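Local coordinates for protein ORF 37 (Human herpesvirus 8 type M, PDB 3FHD) that processes branched and non-linear viral DNA, acting as a magnesium-binding endonuclease and exonuclease on both single- and double-stranded substrates, at residues L57-F62 against P79-L84; M132-R137 against I410-G415; D162-S167 against Y227-S232; N235-V240 against S498-N503; L256-N261 against S404-Y409. All blocks are in the same frame, centred on the assembly; numbering follows the deposited sequence.

Contact 1 of 5, residues L57-F62 against P79-L84; sequences LSFSKF and PSMPAL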
# COMPACT_ATOMS: atom_id res chain seq x y z
N LEU A 57 20.09 6.62 5.05
CA LEU A 57 20.21 5.19 5.37
C LEU A 57 19.48 4.33 4.31
O LEU A 57 19.11 3.20 4.59
CB LEU A 57 19.68 4.93 6.78
CG LEU A 57 20.43 5.67 7.92
CD1 LEU A 57 19.95 5.16 9.28
CD2 LEU A 57 21.92 5.52 7.82
N SER A 58 19.28 4.89 3.13
CA SER A 58 18.55 4.25 2.02
C SER A 58 19.36 3.15 1.31
O SER A 58 20.58 3.13 1.37
CB SER A 58 18.18 5.35 1.00
OG SER A 58 19.35 5.82 0.36
N PHE A 59 18.69 2.26 0.58
CA PHE A 59 19.35 1.26 -0.26
C PHE A 59 20.28 1.96 -1.29
O PHE A 59 21.37 1.48 -1.56
CB PHE A 59 18.27 0.46 -0.99
CG PHE A 59 18.77 -0.84 -1.69
CD1 PHE A 59 19.66 -1.71 -1.08
CD2 PHE A 59 18.23 -1.22 -2.91
CE1 PHE A 59 20.09 -2.90 -1.72
CE2 PHE A 59 18.65 -2.45 -3.56
CZ PHE A 59 19.55 -3.28 -2.94
N SER A 60 19.84 3.07 -1.87
CA SER A 60 20.64 3.80 -2.88
C SER A 60 21.97 4.27 -2.30
O SER A 60 23.03 4.05 -2.92
CB SER A 60 19.82 4.95 -3.50
OG SER A 60 18.62 4.46 -4.12
N LYS A 61 21.94 4.90 -1.12
CA LYS A 61 23.16 5.38 -0.49
C LYS A 61 24.04 4.21 -0.03
O LYS A 61 25.26 4.29 -0.07
CB LYS A 61 22.84 6.31 0.68
CG LYS A 61 22.13 7.63 0.29
CD LYS A 61 22.96 8.51 -0.63
CE LYS A 61 22.46 9.98 -0.62
NZ LYS A 61 20.97 10.12 -0.81
N PHE A 62 23.42 3.13 0.44
CA PHE A 62 24.14 1.88 0.68
C PHE A 62 24.97 1.43 -0.57
O PHE A 62 26.17 1.19 -0.48
CB PHE A 62 23.13 0.81 1.15
CG PHE A 62 23.70 -0.57 1.28
CD1 PHE A 62 24.50 -0.91 2.36
CD2 PHE A 62 23.40 -1.53 0.34
CE1 PHE A 62 25.01 -2.21 2.48
CE2 PHE A 62 23.91 -2.84 0.43
CZ PHE A 62 24.71 -3.17 1.51
N PRO A 79 26.58 -9.41 -7.80
CA PRO A 79 25.47 -9.38 -6.83
C PRO A 79 24.09 -9.72 -7.42
O PRO A 79 23.74 -9.30 -8.53
CB PRO A 79 25.51 -7.95 -6.29
CG PRO A 79 26.87 -7.50 -6.53
CD PRO A 79 27.26 -8.10 -7.85
N SER A 80 23.34 -10.49 -6.65
CA SER A 80 22.04 -11.02 -7.04
C SER A 80 20.93 -10.43 -6.13
O SER A 80 21.20 -10.09 -4.98
CB SER A 80 22.09 -12.54 -6.86
OG SER A 80 20.84 -13.14 -7.11
N MET A 81 19.71 -10.31 -6.66
CA MET A 81 18.52 -10.06 -5.85
C MET A 81 17.70 -11.36 -5.70
O MET A 81 17.58 -12.13 -6.67
CB MET A 81 17.67 -8.95 -6.46
CG MET A 81 18.39 -7.60 -6.56
SD MET A 81 18.61 -6.69 -4.99
CE MET A 81 16.96 -5.99 -4.82
N PRO A 82 17.13 -11.60 -4.50
CA PRO A 82 17.01 -10.65 -3.38
C PRO A 82 18.20 -10.56 -2.40
O PRO A 82 18.09 -9.83 -1.41
CB PRO A 82 15.79 -11.18 -2.66
CG PRO A 82 15.94 -12.70 -2.81
CD PRO A 82 16.52 -12.91 -4.17
N ALA A 83 19.30 -11.29 -2.65
CA ALA A 83 20.39 -11.40 -1.67
C ALA A 83 20.97 -10.05 -1.24
O ALA A 83 21.25 -9.83 -0.07
CB ALA A 83 21.52 -12.37 -2.18
N LEU A 84 21.17 -9.15 -2.20
CA LEU A 84 21.77 -7.85 -1.85
C LEU A 84 20.79 -6.96 -1.02
O LEU A 84 21.20 -6.20 -0.14
CB LEU A 84 22.26 -7.15 -3.14
CG LEU A 84 22.98 -5.81 -3.01
CD1 LEU A 84 24.14 -5.88 -1.99
CD2 LEU A 84 23.47 -5.34 -4.40
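F59 and F62, one helical turn apart, face L84 and M81 across a buried, mostly apolar seam. The closer-packed part is at L84. F59 CE1 lies 3.8 Å from the backbone oxygen L84 O, approaching obliquely, while F62 offers its rim: CE2 is 3.9 Å from L84 CD1, and that methyl lies in the plane of the ring. In both phenylalanines CB already points toward 79-84, and a trans first torsion (chi1 -167° in F59, 173° in F62) extends the ring in that direction. M81 sits less closely. Its side chain is bent at two successive torsions and brings SD to 4.1 Å from F59 CZ, with the sulfur well to one side of the ring normal. R85 adds a cation-pi contact to F59, and V68 covers part of F62. Elsewhere on the short helix, K61 is exposed to solvent and does not touch 79-84. S58 OG accepts from K61 N at 3.1 Å in a nearly straight bond. A cis peptide before P82 precedes the second helix. The N-terminal ends of helices 59-64 and 83-100 thus pack together, the first closed by S58 as N-cap, with M81 and F59 forming a Met-aromatic contact between them.

Contact 2 of 5, residues M132-R137 against I410-G415; sequences MNAHQR and IGLDSG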
# COMPACT_ATOMS: atom_id res chain seq x y z
N MET A 132 20.70 -17.84 2.30
CA MET A 132 19.39 -17.94 2.98
C MET A 132 18.38 -18.72 2.14
O MET A 132 18.43 -18.68 0.93
CB MET A 132 18.79 -16.55 3.26
CG MET A 132 19.61 -15.67 4.15
SD MET A 132 18.87 -14.00 4.28
CE MET A 132 17.46 -14.39 5.33
N ASN A 133 17.47 -19.44 2.80
CA ASN A 133 16.34 -20.04 2.10
C ASN A 133 15.14 -19.07 2.09
O ASN A 133 15.20 -18.00 2.72
CB ASN A 133 16.00 -21.41 2.69
CG ASN A 133 15.63 -21.37 4.17
OD1 ASN A 133 14.75 -20.62 4.58
ND2 ASN A 133 16.26 -22.23 4.95
N ALA A 134 14.07 -19.42 1.36
CA ALA A 134 12.94 -18.51 1.14
C ALA A 134 12.17 -18.29 2.45
O ALA A 134 11.61 -17.21 2.66
CB ALA A 134 12.00 -19.06 0.02
N HIS A 135 12.15 -19.31 3.32
CA HIS A 135 11.50 -19.18 4.64
C HIS A 135 12.22 -18.23 5.61
O HIS A 135 11.56 -17.46 6.34
CB HIS A 135 11.18 -20.55 5.26
CG HIS A 135 10.39 -21.42 4.33
ND1 HIS A 135 9.08 -21.14 3.98
CD2 HIS A 135 10.75 -22.50 3.59
CE1 HIS A 135 8.66 -22.02 3.10
NE2 HIS A 135 9.65 -22.86 2.84
N GLN A 136 13.55 -18.23 5.57
CA GLN A 136 14.35 -17.21 6.27
C GLN A 136 14.14 -15.79 5.75
O GLN A 136 14.05 -14.85 6.54
CB GLN A 136 15.84 -17.57 6.24
CG GLN A 136 16.12 -18.84 7.06
CD GLN A 136 17.49 -19.43 6.85
OE1 GLN A 136 18.13 -19.24 5.80
NE2 GLN A 136 17.96 -20.17 7.84
N ARG A 137 14.06 -15.63 4.43
CA ARG A 137 13.83 -14.31 3.87
C ARG A 137 12.42 -13.84 4.27
O ARG A 137 12.22 -12.69 4.67
CB ARG A 137 14.00 -14.33 2.35
CG ARG A 137 15.46 -14.48 1.90
CD ARG A 137 15.66 -14.11 0.40
NE ARG A 137 14.87 -14.97 -0.49
CZ ARG A 137 15.19 -16.18 -0.91
NH1 ARG A 137 16.33 -16.76 -0.54
NH2 ARG A 137 14.36 -16.83 -1.71
N ILE A 410 1.32 -15.51 2.07
CA ILE A 410 0.48 -16.70 2.31
C ILE A 410 1.14 -17.99 1.77
O ILE A 410 0.98 -19.05 2.37
CB ILE A 410 -0.93 -16.52 1.67
CG1 ILE A 410 -1.72 -15.50 2.45
CG2 ILE A 410 -1.72 -17.89 1.63
CD1 ILE A 410 -2.97 -15.00 1.73
N GLY A 411 1.83 -17.89 0.63
CA GLY A 411 2.49 -19.02 -0.03
C GLY A 411 3.68 -19.53 0.76
O GLY A 411 3.96 -20.74 0.80
N LEU A 412 4.38 -18.61 1.42
CA LEU A 412 5.54 -18.92 2.26
C LEU A 412 5.19 -19.30 3.70
O LEU A 412 6.01 -19.92 4.37
CB LEU A 412 6.55 -17.76 2.26
CG LEU A 412 7.34 -17.58 0.97
CD1 LEU A 412 7.93 -16.20 0.83
CD2 LEU A 412 8.43 -18.70 0.87
N ASP A 413 3.99 -18.94 4.16
CA ASP A 413 3.51 -19.32 5.51
C ASP A 413 3.57 -20.84 5.68
O ASP A 413 3.22 -21.57 4.77
CB ASP A 413 2.05 -18.87 5.71
CG ASP A 413 1.90 -17.42 6.21
OD1 ASP A 413 2.91 -16.83 6.64
OD2 ASP A 413 0.75 -16.87 6.19
N SER A 414 4.00 -21.33 6.85
CA SER A 414 4.01 -22.77 7.10
C SER A 414 2.57 -23.22 7.30
O SER A 414 1.71 -22.43 7.73
CB SER A 414 4.83 -23.12 8.36
OG SER A 414 4.29 -22.45 9.49
N GLY A 415 2.30 -24.48 6.95
CA GLY A 415 1.02 -25.09 7.27
C GLY A 415 0.35 -25.71 6.05
O GLY A 415 0.78 -25.49 4.92
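L412, in the last turn of helix 394-412, meets A134 and H135 in the first turn of helix 134-147. Its CB and CG stand back from 132-137 and serve to carry the branch; CG points away from the residue's own carbonyl carbon (chi1 -72°). CD1 makes no close approach to this segment. CD2 does the touching: it lies 3.7 Å from A134 CB, 3.9 Å from A134 O and 4.0 Å from H135 ND1. The backbone of L412 provides the polar half, since H135 ND1 donates to L412 O at 3.3 Å in a bent, weak hydrogen bond (132°) that reaches the oxygen near the plane of the imidazole. The helix that presents A134 and H135 begins with a capping box: Q136 N donates to N133 OD1 at 2.9 Å, and N133 N returns a bond to Q136 OE1 at 3.1 Å. Those two bonds fix the first turn, from which A134 CB points at the leucine. The contact lies at the surface, with H135 exposed. R137, on the buried side, lays one face of its guanidinium over A134 CA and gives hydrogen bonds to P233 O and Q234 OE1.

Contact 3 of 5, residues D162-S167 against Y227-S232; sequences DGIISS and YGFMQS. With SO4 (sulfate ion), chain B.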
# COMPACT_ATOMS: atom_id res chain seq x y z
N ASP A 162 13.03 3.35 -0.23
CA ASP A 162 13.91 3.68 -1.36
C ASP A 162 14.37 2.39 -2.06
O ASP A 162 14.59 1.35 -1.38
CB ASP A 162 15.11 4.49 -0.88
CG ASP A 162 16.08 4.78 -2.03
OD1 ASP A 162 15.73 5.61 -2.87
OD2 ASP A 162 17.13 4.09 -2.16
N GLY A 163 14.42 2.42 -3.40
CA GLY A 163 14.89 1.30 -4.22
C GLY A 163 13.82 0.24 -4.49
O GLY A 163 14.09 -0.79 -5.09
N ILE A 164 12.61 0.51 -4.05
CA ILE A 164 11.56 -0.47 -4.16
C ILE A 164 10.42 0.08 -4.99
O ILE A 164 10.04 1.24 -4.81
CB ILE A 164 10.99 -0.82 -2.74
CG1 ILE A 164 12.06 -1.50 -1.86
CG2 ILE A 164 9.74 -1.66 -2.87
CD1 ILE A 164 12.08 -3.02 -1.93
N ILE A 165 9.82 -0.76 -5.85
CA ILE A 165 8.59 -0.39 -6.53
C ILE A 165 7.45 -0.77 -5.57
O ILE A 165 7.16 -1.95 -5.39
CB ILE A 165 8.43 -1.08 -7.86
CG1 ILE A 165 9.47 -0.56 -8.89
CG2 ILE A 165 6.99 -0.81 -8.44
CD1 ILE A 165 9.61 -1.46 -10.15
N SER A 166 6.87 0.24 -4.92
CA SER A 166 5.83 0.05 -3.92
C SER A 166 4.49 0.14 -4.63
O SER A 166 4.45 0.52 -5.80
CB SER A 166 5.95 1.13 -2.84
OG SER A 166 5.78 2.43 -3.43
N SER A 167 3.38 -0.20 -3.96
CA SER A 167 2.10 -0.19 -4.63
C SER A 167 1.59 1.17 -5.11
O SER A 167 0.90 1.23 -6.11
CB SER A 167 1.03 -0.94 -3.80
OG SER A 167 0.57 -0.13 -2.72
N TYR A 227 -0.40 -1.94 9.64
CA TYR A 227 0.53 -2.77 8.86
C TYR A 227 1.77 -1.96 8.53
O TYR A 227 1.63 -0.83 8.08
CB TYR A 227 -0.10 -3.12 7.52
CG TYR A 227 -1.09 -4.23 7.66
CD1 TYR A 227 -0.63 -5.54 7.69
CD2 TYR A 227 -2.44 -4.00 7.80
CE1 TYR A 227 -1.48 -6.58 7.83
CE2 TYR A 227 -3.33 -5.08 7.95
CZ TYR A 227 -2.81 -6.36 7.96
OH TYR A 227 -3.59 -7.50 8.11
N GLY A 228 2.94 -2.58 8.65
CA GLY A 228 4.20 -1.96 8.25
C GLY A 228 4.48 -2.19 6.77
O GLY A 228 3.57 -2.44 5.97
N PHE A 229 5.74 -2.10 6.40
CA PHE A 229 6.11 -2.24 5.02
C PHE A 229 6.55 -3.70 4.73
O PHE A 229 7.47 -4.20 5.37
CB PHE A 229 7.27 -1.31 4.68
CG PHE A 229 7.50 -1.18 3.20
CD1 PHE A 229 6.47 -0.71 2.36
CD2 PHE A 229 8.71 -1.54 2.64
CE1 PHE A 229 6.69 -0.59 0.95
CE2 PHE A 229 8.93 -1.43 1.28
CZ PHE A 229 7.92 -0.97 0.44
N MET A 230 5.87 -4.35 3.80
CA MET A 230 6.11 -5.74 3.47
C MET A 230 6.90 -5.82 2.18
O MET A 230 6.31 -5.70 1.10
CB MET A 230 4.78 -6.45 3.28
CG MET A 230 4.07 -6.62 4.62
SD MET A 230 2.35 -7.15 4.64
CE MET A 230 1.71 -6.48 3.15
N GLN A 231 8.21 -6.07 2.29
CA GLN A 231 9.07 -6.27 1.12
C GLN A 231 8.75 -7.69 0.54
O GLN A 231 8.35 -8.60 1.31
CB GLN A 231 10.53 -6.21 1.56
CG GLN A 231 10.92 -4.89 2.25
CD GLN A 231 12.28 -4.98 2.96
OE1 GLN A 231 13.31 -4.59 2.40
NE2 GLN A 231 12.28 -5.50 4.20
N SER A 232 8.90 -7.88 -0.76
CA SER A 232 8.88 -9.23 -1.35
C SER A 232 10.11 -10.06 -0.94
O SER A 232 11.23 -9.73 -1.30
CB SER A 232 8.80 -9.18 -2.90
OG SER A 232 9.15 -10.47 -3.44
S SO4 B . 2.44 1.64 -0.58
O1 SO4 B . 3.25 2.34 -1.57
O2 SO4 B . 1.08 2.18 -0.61
O3 SO4 B . 2.45 0.24 -0.96
O4 SO4 B . 3.08 1.73 0.71
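I164 and F229 project toward each other from the two outer strands of a small sheet, whose backbones stay too far apart for direct pairing: the nearest CA atoms, I164 CA and Q231 CA, are 8.2 Å apart. Strand 165-166, itself weakly bonded, and strand 230-231 flank 238-240; the first runs parallel to the middle strand, the second antiparallel. G163, with positive phi (83°), turns the chain just before I164 starts the extended part. Between the two outer strands I164 and F229 run alongside one another, pointing opposite ways. I164 CG2 meets F229 CZ at 3.8 Å, in the plane of the ring and therefore at its edge rather than over a face. S166 CB lies at the same rim, 4.2 Å from F229 CE1, and L160 and R161 also pack on this phenylalanine.

A sulfate ion, most likely picked up from the crystallisation medium, sits beside the contact. S167 holds its O3 through a short bond from OG (2.6 Å) and a longer, bent one from the backbone N (3.2 Å, 136°), while S166 OG makes a weak and unsettled approach to O1 at 3.1 Å. S168 and S241 also bond to the anion, and R161 adds a positive charge. The side chain of S166 is about 12 Å from the bound magnesium ion, so this serine-rich anion pocket in the neighbourhood of the metal centre is consistent with a place for a DNA phosphate in a nuclease of the PD-(D/E)XK superfamily.

Contact 4 of 5, residues N235-V240 against S498-N503; sequences NGIFGV and SYLSAN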
# COMPACT_ATOMS: atom_id res chain seq x y z
N ASN A 235 11.98 -11.59 -4.32
CA ASN A 235 12.78 -10.74 -5.25
C ASN A 235 13.47 -9.51 -4.65
O ASN A 235 14.49 -9.05 -5.18
CB ASN A 235 11.94 -10.36 -6.48
CG ASN A 235 10.63 -9.69 -6.12
OD1 ASN A 235 10.61 -8.61 -5.53
ND2 ASN A 235 9.51 -10.34 -6.47
N GLY A 236 12.92 -8.98 -3.57
CA GLY A 236 13.46 -7.77 -2.96
C GLY A 236 13.33 -6.48 -3.78
O GLY A 236 13.94 -5.48 -3.42
N ILE A 237 12.53 -6.47 -4.85
CA ILE A 237 12.33 -5.26 -5.68
C ILE A 237 10.94 -4.65 -5.55
O ILE A 237 10.73 -3.47 -5.86
CB ILE A 237 12.70 -5.49 -7.17
CG1 ILE A 237 11.63 -6.31 -7.91
CG2 ILE A 237 14.03 -6.20 -7.29
CD1 ILE A 237 11.81 -6.29 -9.44
N PHE A 238 9.99 -5.45 -5.06
CA PHE A 238 8.62 -4.98 -4.82
C PHE A 238 8.30 -4.96 -3.31
O PHE A 238 8.89 -5.70 -2.52
CB PHE A 238 7.57 -5.85 -5.49
CG PHE A 238 7.66 -5.94 -6.98
CD1 PHE A 238 7.38 -4.82 -7.77
CD2 PHE A 238 7.96 -7.18 -7.62
CE1 PHE A 238 7.42 -4.90 -9.18
CE2 PHE A 238 8.01 -7.27 -9.04
CZ PHE A 238 7.76 -6.13 -9.80
N GLY A 239 7.33 -4.12 -2.93
CA GLY A 239 6.84 -4.10 -1.56
C GLY A 239 5.59 -3.24 -1.45
O GLY A 239 5.35 -2.36 -2.29
N VAL A 240 4.81 -3.48 -0.41
CA VAL A 240 3.59 -2.73 -0.15
C VAL A 240 3.41 -2.46 1.36
O VAL A 240 3.98 -3.17 2.23
CB VAL A 240 2.31 -3.45 -0.68
CG1 VAL A 240 2.44 -3.83 -2.17
CG2 VAL A 240 2.02 -4.70 0.11
N SER A 498 19.77 -13.55 -12.96
CA SER A 498 19.33 -14.95 -13.12
C SER A 498 18.21 -15.33 -12.14
O SER A 498 17.14 -15.78 -12.56
CB SER A 498 20.50 -15.94 -12.95
OG SER A 498 21.55 -15.64 -13.85
N TYR A 499 18.47 -15.13 -10.85
CA TYR A 499 17.50 -15.52 -9.82
C TYR A 499 16.22 -14.70 -9.90
O TYR A 499 15.12 -15.23 -9.70
CB TYR A 499 18.10 -15.45 -8.40
CG TYR A 499 17.24 -16.16 -7.36
CD1 TYR A 499 17.39 -17.53 -7.13
CD2 TYR A 499 16.27 -15.47 -6.64
CE1 TYR A 499 16.58 -18.21 -6.19
CE2 TYR A 499 15.45 -16.12 -5.70
CZ TYR A 499 15.62 -17.49 -5.48
OH TYR A 499 14.83 -18.14 -4.56
N LEU A 500 16.38 -13.41 -10.18
CA LEU A 500 15.26 -12.46 -10.22
C LEU A 500 14.22 -12.80 -11.29
O LEU A 500 13.01 -12.78 -11.03
CB LEU A 500 15.79 -11.03 -10.42
CG LEU A 500 14.86 -9.87 -10.07
CD1 LEU A 500 14.67 -9.80 -8.56
CD2 LEU A 500 15.41 -8.55 -10.60
N SER A 501 14.72 -13.13 -12.49
CA SER A 501 13.86 -13.56 -13.60
C SER A 501 13.21 -14.93 -13.38
O SER A 501 12.19 -15.25 -14.01
CB SER A 501 14.60 -13.50 -14.95
OG SER A 501 15.95 -13.94 -14.83
N ALA A 502 13.79 -15.75 -12.49
CA ALA A 502 13.15 -16.99 -12.05
C ALA A 502 11.86 -16.73 -11.26
O ALA A 502 10.88 -17.47 -11.39
CB ALA A 502 14.12 -17.85 -11.23
N ASN A 503 11.87 -15.67 -10.45
CA ASN A 503 10.70 -15.30 -9.65
C ASN A 503 9.54 -14.73 -10.48
O ASN A 503 8.37 -14.79 -10.07
CB ASN A 503 11.08 -14.32 -8.54
CG ASN A 503 9.93 -14.04 -7.58
OD1 ASN A 503 9.41 -12.93 -7.54
ND2 ASN A 503 9.50 -15.07 -6.84
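N235 and L500 bring the two backbones to 5.8 Å at their CA atoms, where the turn before strand 238-240 meets the short, weakly bonded C-terminal helix 498-502. L500 supplies the apolar part. Its CD1 lies 3.5 Å from N235 CB and equally near the backbone oxygen N235 O, and it meets I237 CG2 tip to tip at 3.9 Å; M81 and W482 also press on I237. The polar half is a pair of amides whose planes stand 60° apart. N235 ND2 donates to N503 OD1 at 2.8 Å in an almost straight bond (167°). The acceptor lies in the amide plane of N235, whereas the donor is tilted out of the carbonyl plane of N503. The other end of the N235 amide is turned back on its own chain. With CG between backbone N and carbonyl carbon (chi1 55°), OD1 accepts from I237 N at 3.0 Å, on a lone pair in the carbonyl plane, and from F238 N at 3.3 Å. The first of these bonds makes an Asx turn, in which G236 takes positive phi. Two backbone N-H groups thus hold OD1 and settle which way round the amide sits, leaving ND2 directed at N503. The buried asparagine thereby spends both ends in hydrogen bonds, and ties exposed N503, the last modelled residue, to the turn that precedes strand 238-240.

Contact 5 of 5, residues L256-N261 against S404-Y409; sequences LQFDPN and SIVEEY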
# COMPACT_ATOMS: atom_id res chain seq x y z
N LEU A 256 2.76 -11.43 11.42
CA LEU A 256 1.40 -11.47 10.85
C LEU A 256 1.05 -12.79 10.19
O LEU A 256 1.90 -13.45 9.58
CB LEU A 256 1.16 -10.33 9.84
CG LEU A 256 0.78 -8.98 10.45
CD1 LEU A 256 0.88 -7.92 9.38
CD2 LEU A 256 -0.60 -8.97 11.12
N GLN A 257 -0.23 -13.16 10.34
CA GLN A 257 -0.82 -14.32 9.69
C GLN A 257 -2.03 -13.84 8.89
O GLN A 257 -3.05 -13.44 9.47
CB GLN A 257 -1.26 -15.37 10.72
CG GLN A 257 -0.31 -16.55 10.87
CD GLN A 257 -0.87 -17.70 11.74
OE1 GLN A 257 -1.85 -17.54 12.48
NE2 GLN A 257 -0.22 -18.85 11.64
N PHE A 258 -1.91 -13.89 7.57
CA PHE A 258 -3.02 -13.70 6.66
C PHE A 258 -3.79 -15.02 6.48
O PHE A 258 -3.24 -16.03 6.02
CB PHE A 258 -2.50 -13.23 5.30
CG PHE A 258 -1.89 -11.86 5.30
CD1 PHE A 258 -2.70 -10.71 5.30
CD2 PHE A 258 -0.51 -11.70 5.24
CE1 PHE A 258 -2.14 -9.43 5.29
CE2 PHE A 258 0.07 -10.39 5.22
CZ PHE A 258 -0.77 -9.26 5.24
N ASP A 259 -5.07 -15.04 6.86
CA ASP A 259 -5.94 -16.17 6.54
C ASP A 259 -6.04 -16.27 5.00
O ASP A 259 -6.16 -15.24 4.33
CB ASP A 259 -7.33 -15.95 7.14
CG ASP A 259 -8.22 -17.18 7.07
OD1 ASP A 259 -7.80 -18.26 7.56
OD2 ASP A 259 -9.35 -17.08 6.54
N PRO A 260 -6.01 -17.50 4.45
CA PRO A 260 -6.25 -17.66 3.01
C PRO A 260 -7.56 -17.00 2.51
O PRO A 260 -7.68 -16.74 1.33
CB PRO A 260 -6.34 -19.19 2.82
CG PRO A 260 -6.46 -19.76 4.19
CD PRO A 260 -5.73 -18.81 5.09
N ASN A 261 -8.49 -16.70 3.41
CA ASN A 261 -9.72 -15.99 3.07
C ASN A 261 -9.88 -14.60 3.76
O ASN A 261 -10.99 -14.16 4.08
CB ASN A 261 -10.92 -16.87 3.42
CG ASN A 261 -11.00 -18.13 2.56
OD1 ASN A 261 -10.99 -18.05 1.33
ND2 ASN A 261 -11.07 -19.29 3.20
N SER A 404 -0.45 -9.40 -4.99
CA SER A 404 0.71 -10.24 -5.30
C SER A 404 1.59 -10.45 -4.05
O SER A 404 2.04 -11.59 -3.80
CB SER A 404 1.54 -9.56 -6.40
OG SER A 404 0.78 -9.57 -7.61
N ILE A 405 1.79 -9.38 -3.28
CA ILE A 405 2.59 -9.47 -2.05
C ILE A 405 1.87 -10.27 -0.97
O ILE A 405 2.48 -11.14 -0.35
CB ILE A 405 3.08 -8.11 -1.51
CG1 ILE A 405 4.05 -7.43 -2.50
CG2 ILE A 405 3.65 -8.27 -0.05
CD1 ILE A 405 5.27 -8.25 -2.83
N VAL A 406 0.59 -9.98 -0.75
CA VAL A 406 -0.22 -10.79 0.20
C VAL A 406 -0.18 -12.30 -0.12
O VAL A 406 -0.04 -13.16 0.75
CB VAL A 406 -1.69 -10.29 0.28
CG1 VAL A 406 -2.54 -11.29 1.06
CG2 VAL A 406 -1.77 -8.96 0.99
N GLU A 407 -0.38 -12.63 -1.40
CA GLU A 407 -0.40 -14.03 -1.83
C GLU A 407 0.95 -14.74 -1.77
O GLU A 407 1.02 -15.94 -1.46
CB GLU A 407 -1.08 -14.16 -3.19
CG GLU A 407 -2.60 -13.94 -3.06
CD GLU A 407 -3.28 -13.49 -4.34
OE1 GLU A 407 -2.69 -13.70 -5.44
OE2 GLU A 407 -4.41 -12.93 -4.24
N GLU A 408 2.02 -13.98 -2.02
CA GLU A 408 3.41 -14.44 -1.80
C GLU A 408 3.65 -14.83 -0.33
O GLU A 408 4.16 -15.91 -0.07
CB GLU A 408 4.39 -13.34 -2.27
CG GLU A 408 5.92 -13.68 -2.20
CD GLU A 408 6.78 -12.48 -2.67
OE1 GLU A 408 6.20 -11.53 -3.21
OE2 GLU A 408 8.03 -12.45 -2.50
N TYR A 409 3.26 -13.96 0.62
CA TYR A 409 3.44 -14.24 2.05
C TYR A 409 2.58 -15.46 2.49
O TYR A 409 3.07 -16.34 3.19
CB TYR A 409 3.04 -13.01 2.88
CG TYR A 409 4.11 -11.92 3.02
CD1 TYR A 409 4.55 -11.53 4.30
CD2 TYR A 409 4.71 -11.32 1.92
CE1 TYR A 409 5.53 -10.51 4.46
CE2 TYR A 409 5.72 -10.32 2.07
CZ TYR A 409 6.12 -9.92 3.35
OH TYR A 409 7.07 -8.91 3.53
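V406 and Y409, one turn apart on helix 394-412, receive the ring of F258 from strand 256-259; F258 CA lies 7.6 Å from V406 CA. The helical segment enters through S404, which stays clear of the strand, and I405, which faces strand 230-231. V406 carries the main touch. Its CG1, swung to the far side of CB from the backbone N (chi1 170°), rides over one face of the F258 ring, 4.2 Å above the plane and shifted toward the rim; the nearest ring atom is CD1, at 4.3 Å from V406 CG1. This is loose van der Waals packing without a polar component. At E407 the CB turns away from the strand, and the carboxylate forms a salt bridge with K471. E408 lies farther round the helix and does not reach 256-261. Y409 closes the segment: its CB comes obliquely to 4.5 Å from F258 CD2, while the hydroxyl at the far end of its ring is hydrogen-bonded to Q231 O. M230 touches F258, I405 and Y409 alike, and V248, from the strand paired with that of F258, also lies against the ring, so F258 packs against both helix and strand residues. The arrangement is a helix packed on a two-stranded antiparallel hairpin, 248-250 with 256-259, whose second strand continues, after a corner at P260 and N261, into 262-269, the strand that carries the magnesium ligands E266 and I267 of this PD-(D/E)XK nuclease.

In the fold
Contacts 3 and 4 share one sheet: M230 N lies 2.7 Å from V240 O and S232 N lies 2.8 Å from F238 O, both probable hydrogen bonds. Contact 1 abuts both, with S60 OG 2.5 Å from D162 OD2 and M81 CE 3.4 Å from G236 O. Contacts 2 and 5 use the same helix 394-412, their centres 12 Å apart, and contact 5 is tied to contact 3 where S232 OG lies 2.5 Å from E408 OE2, a probable hydrogen bond. The magnesium ion is somewhat closer to contact 3 than to contact 5, where it is about 14 Å from the V406 side chain; contacts 1, 2 and 4 lie away from the metal site.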